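Long-range contact in tungstate ABC transporter, periplasmic tungstate-binding protein (Geobacter sulfurreducens, PDB 3LR1), which probably captures tungstate in the periplasm and delivers it to an ABC transporter for uptake into the cell: residues R78-N84 with F196-M202. Sequence-based numbering, arbitrary orientation.
Sequences RKDVMYN and FNPYGIM
Strand residues K79, V81 and Y83 pair with I201, Y199 and N197 as antiparallel hydrogen-bonded pairs. K79 N to I201 O, 2.9 Å, is nearly straight (166°). The ladder is less regular toward P198, the centre of an inverse gamma turn: Y199 N reaches V81 O from above the carbonyl plane.

N84 ND2 donates to Y199 OH at 3.2 Å. The N84 amide lies nearly parallel to the Y199 ring plane, 7° apart, and ND2 also bonds D171. The backbone O of Y83 lies at the edge of the Y199 ring, 3.3 Å from CE2. Y83 OH bonds S18.

Among apolar contacts, V81 CG2 meets I201 CG2 at 3.6 Å, beside F59. At the R78 end of the ladder, M202 CG lies 3.5 Å from R78 CG.

With its CG anti to N (chi1 -175°), the extended R78 chain brings one guanidinium face over G200 CA, 3.4 Å from the plane and offset toward the rim. The modelled R78–D80 salt bridge is implausibly short, its geometry doubtful. E66 pairs with R78, and R63 with D80.

The Y199 side chain is about 6 Å from a bound tungsten ion. This antiparallel pair belongs to the central sheet of one lobe of a periplasmic binding protein fold, near its probable tungstate site.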
ATOM      1  N   ARG A  78      15.770  -4.628   6.275  1.00 21.49           N
ATOM      2  CA  ARG A  78      14.747  -3.856   5.575  1.00 21.08           C
ATOM      3  C   ARG A  78      15.320  -3.151   4.353  1.00 21.28           C
ATOM      4  O   ARG A  78      16.366  -2.475   4.440  1.00 19.64           O
ATOM      5  CB  ARG A  78      14.118  -2.763   6.451  1.00 22.18           C
ATOM      6  CG  ARG A  78      12.959  -2.018   5.793  1.00 23.24           C
ATOM      7  CD  ARG A  78      12.613  -0.654   6.425  1.00 28.26           C
ATOM      8  NE  ARG A  78      11.530   0.054   5.747  1.00 30.78           N
ATOM      9  CZ  ARG A  78      11.635   0.705   4.576  1.00 33.43           C
ATOM     10  NH1 ARG A  78      12.789   0.770   3.902  1.00 35.65           N
ATOM     11  NH2 ARG A  78      10.575   1.308   4.063  1.00 32.74           N
ATOM     12  N   LYS A  79      14.631  -3.293   3.236  1.00 20.13           N
ATOM     13  CA  LYS A  79      14.977  -2.551   2.038  1.00 21.14           C
ATOM     14  C   LYS A  79      13.777  -1.824   1.476  1.00 20.74           C
ATOM     15  O   LYS A  79      12.655  -2.343   1.465  1.00 21.23           O
ATOM     16  CB  LYS A  79      15.611  -3.482   0.992  1.00 21.95           C
ATOM     17  CG  LYS A  79      17.020  -3.953   1.318  1.00 26.71           C
ATOM     18  CD  LYS A  79      18.076  -3.062   0.663  1.00 33.05           C
ATOM     19  CE  LYS A  79      18.100  -3.152  -0.928  1.00 36.28           C
ATOM     20  NZ  LYS A  79      18.544  -1.872  -1.715  1.00 36.57           N
ATOM     21  N   ASP A  80      14.009  -0.613   0.991  1.00 21.38           N
ATOM     22  CA  ASP A  80      13.013   0.143   0.285  1.00 22.55           C
ATOM     23  C   ASP A  80      12.780  -0.504  -1.044  1.00 23.67           C
ATOM     24  O   ASP A  80      13.741  -0.870  -1.769  1.00 25.29           O
ATOM     25  CB  ASP A  80      13.502   1.587  -0.060  1.00 24.59           C
ATOM     26  CG  ASP A  80      13.424   2.574   1.117  1.00 26.98           C
ATOM     27  OD1 ASP A  80      12.708   2.336   2.099  1.00 31.16           O
ATOM     28  OD2 ASP A  80      14.078   3.652   1.020  1.00 31.70           O
ATOM     29  N   VAL A  81      11.512  -0.553  -1.404  1.00 23.58           N
ATOM     30  CA  VAL A  81      11.046  -1.001  -2.677  1.00 24.08           C
ATOM     31  C   VAL A  81      10.190   0.143  -3.213  1.00 24.52           C
ATOM     32  O   VAL A  81       9.049   0.386  -2.765  1.00 24.91           O
ATOM     33  CB  VAL A  81      10.211  -2.278  -2.568  1.00 24.44           C
ATOM     34  CG1 VAL A  81       9.611  -2.614  -3.930  1.00 25.05           C
ATOM     35  CG2 VAL A  81      11.038  -3.388  -2.011  1.00 22.52           C
HETATM   36  N   MSE A  82      10.783   0.883  -4.155  1.00 24.67           N
HETATM   37  CA  MSE A  82      10.159   2.086  -4.643  1.00 25.40           C
HETATM   38  C   MSE A  82       9.125   1.633  -5.604  1.00 24.80           C
HETATM   39  O   MSE A  82       9.433   1.077  -6.658  1.00 25.45           O
HETATM   40  CB  MSE A  82      11.179   3.011  -5.312  1.00 27.27           C
HETATM   41  CG  MSE A  82      12.236   3.561  -4.281  1.00 31.47           C
HETATM   42 SE   MSE A  82      11.450   4.793  -2.913  1.00 49.85          SE
HETATM   43  CE  MSE A  82      12.108   3.721  -1.572  1.00 36.93           C
ATOM     44  N   TYR A  83       7.873   1.897  -5.263  1.00 23.28           N
ATOM     45  CA  TYR A  83       6.788   1.485  -6.141  1.00 22.84           C
ATOM     46  C   TYR A  83       5.567   2.283  -5.840  1.00 21.73           C
ATOM     47  O   TYR A  83       5.340   2.660  -4.696  1.00 21.98           O
ATOM     48  CB  TYR A  83       6.480  -0.009  -5.944  1.00 23.81           C
ATOM     49  CG  TYR A  83       5.184  -0.429  -6.549  1.00 23.65           C
ATOM     50  CD1 TYR A  83       4.969  -0.286  -7.893  1.00 25.64           C
ATOM     51  CD2 TYR A  83       4.186  -0.983  -5.773  1.00 25.87           C
ATOM     52  CE1 TYR A  83       3.738  -0.655  -8.492  1.00 26.70           C
ATOM     53  CE2 TYR A  83       2.949  -1.375  -6.341  1.00 27.39           C
ATOM     54  CZ  TYR A  83       2.737  -1.183  -7.710  1.00 28.40           C
ATOM     55  OH  TYR A  83       1.553  -1.513  -8.346  1.00 31.22           O
ATOM     56  N   ASN A  84       4.769   2.530  -6.866  1.00 21.43           N
ATOM     57  CA  ASN A  84       3.462   3.076  -6.727  1.00 21.37           C
ATOM     58  C   ASN A  84       3.444   4.569  -6.397  1.00 22.15           C
ATOM     59  O   ASN A  84       4.524   5.174  -6.025  1.00 23.11           O
ATOM     60  CB  ASN A  84       2.723   2.300  -5.637  1.00 21.87           C
ATOM     61  CG  ASN A  84       1.232   2.081  -5.941  1.00 21.14           C
ATOM     62  OD1 ASN A  84       0.627   2.748  -6.783  1.00 22.12           O
ATOM     63  ND2 ASN A  84       0.627   1.198  -5.175  1.00 17.59           N
ATOM     64  N   PHE A 196       7.801   7.801  -6.245  1.00 44.92           N
ATOM     65  CA  PHE A 196       7.259   6.510  -5.688  1.00 42.80           C
ATOM     66  C   PHE A 196       7.361   6.297  -4.135  1.00 39.80           C
ATOM     67  O   PHE A 196       8.042   7.009  -3.386  1.00 38.81           O
ATOM     68  CB  PHE A 196       7.727   5.262  -6.516  1.00 43.89           C
ATOM     69  CG  PHE A 196       7.521   5.430  -8.022  1.00 47.74           C
ATOM     70  CD1 PHE A 196       8.599   5.593  -8.881  1.00 51.72           C
ATOM     71  CD2 PHE A 196       6.231   5.535  -8.549  1.00 50.22           C
ATOM     72  CE1 PHE A 196       8.382   5.815 -10.256  1.00 54.14           C
ATOM     73  CE2 PHE A 196       5.993   5.752  -9.882  1.00 52.45           C
ATOM     74  CZ  PHE A 196       7.057   5.900 -10.754  1.00 54.51           C
ATOM     75  N   ASN A 197       6.576   5.337  -3.668  1.00 36.30           N
ATOM     76  CA  ASN A 197       6.345   5.128  -2.256  1.00 33.37           C
ATOM     77  C   ASN A 197       7.317   4.115  -1.795  1.00 31.93           C
ATOM     78  O   ASN A 197       7.588   3.116  -2.495  1.00 29.28           O
ATOM     79  CB  ASN A 197       4.903   4.679  -1.964  1.00 32.28           C
ATOM     80  CG  ASN A 197       3.858   5.783  -2.337  1.00 30.54           C
ATOM     81  OD1 ASN A 197       4.213   6.976  -2.437  1.00 28.07           O
ATOM     82  ND2 ASN A 197       2.586   5.373  -2.598  1.00 24.32           N
ATOM     83  N   PRO A 198       7.840   4.346  -0.611  1.00 30.44           N
ATOM     84  CA  PRO A 198       8.837   3.463  -0.124  1.00 28.94           C
ATOM     85  C   PRO A 198       8.235   2.292   0.546  1.00 26.93           C
ATOM     86  O   PRO A 198       8.100   2.297   1.806  1.00 28.37           O
ATOM     87  CB  PRO A 198       9.545   4.324   0.943  1.00 30.36           C
ATOM     88  CG  PRO A 198       8.349   5.171   1.529  1.00 30.54           C
ATOM     89  CD  PRO A 198       7.669   5.556   0.232  1.00 31.67           C
ATOM     90  N   TYR A 199       7.865   1.269  -0.211  1.00 22.91           N
ATOM     91  CA  TYR A 199       7.425   0.089   0.470  1.00 21.30           C
ATOM     92  C   TYR A 199       8.625  -0.367   1.184  1.00 20.42           C
ATOM     93  O   TYR A 199       9.726  -0.138   0.702  1.00 23.86           O
ATOM     94  CB  TYR A 199       6.932  -1.025  -0.456  1.00 20.49           C
ATOM     95  CG  TYR A 199       5.567  -0.734  -0.988  1.00 20.53           C
ATOM     96  CD1 TYR A 199       4.451  -1.476  -0.586  1.00 18.48           C
ATOM     97  CD2 TYR A 199       5.380   0.296  -1.873  1.00 21.27           C
ATOM     98  CE1 TYR A 199       3.194  -1.181  -1.079  1.00 20.21           C
ATOM     99  CE2 TYR A 199       4.142   0.589  -2.372  1.00 20.49           C
ATOM    100  CZ  TYR A 199       3.054  -0.160  -1.978  1.00 18.66           C
ATOM    101  OH  TYR A 199       1.836   0.138  -2.463  1.00 22.75           O
ATOM    102  N   GLY A 200       8.428  -1.030   2.308  1.00 17.80           N
ATOM    103  CA  GLY A 200       9.485  -1.795   2.947  1.00 17.24           C
ATOM    104  C   GLY A 200       9.291  -3.315   2.868  1.00 16.34           C
ATOM    105  O   GLY A 200       8.196  -3.821   3.063  1.00 18.21           O
ATOM    106  N   ILE A 201      10.360  -4.020   2.529  1.00 15.79           N
ATOM    107  CA  ILE A 201      10.406  -5.463   2.499  1.00 15.99           C
ATOM    108  C   ILE A 201      11.448  -5.873   3.547  1.00 16.01           C
ATOM    109  O   ILE A 201      12.533  -5.291   3.590  1.00 16.34           O
ATOM    110  CB  ILE A 201      10.664  -6.042   1.061  1.00 15.87           C
ATOM    111  CG1 ILE A 201      10.345  -7.540   1.071  1.00 13.95           C
ATOM    112  CG2 ILE A 201      12.103  -5.733   0.530  1.00 15.48           C
ATOM    113  CD1 ILE A 201      10.236  -8.181  -0.345  1.00 14.17           C
HETATM  114  N   MSE A 202      11.086  -6.819   4.424  1.00 15.62           N
HETATM  115  CA  MSE A 202      11.893  -7.143   5.628  1.00 15.33           C
HETATM  116  C   MSE A 202      11.800  -8.630   5.866  1.00 14.33           C
HETATM  117  O   MSE A 202      10.754  -9.226   5.616  1.00 14.41           O
HETATM  118  CB  MSE A 202      11.365  -6.424   6.876  1.00 17.10           C
HETATM  119  CG  MSE A 202      11.247  -4.972   6.763  1.00 21.26           C
HETATM  120 SE   MSE A 202      10.234  -4.232   8.222  1.00 27.60          SE
HETATM  121  CE  MSE A 202       8.375  -4.668   7.939  1.00 26.55           C
TER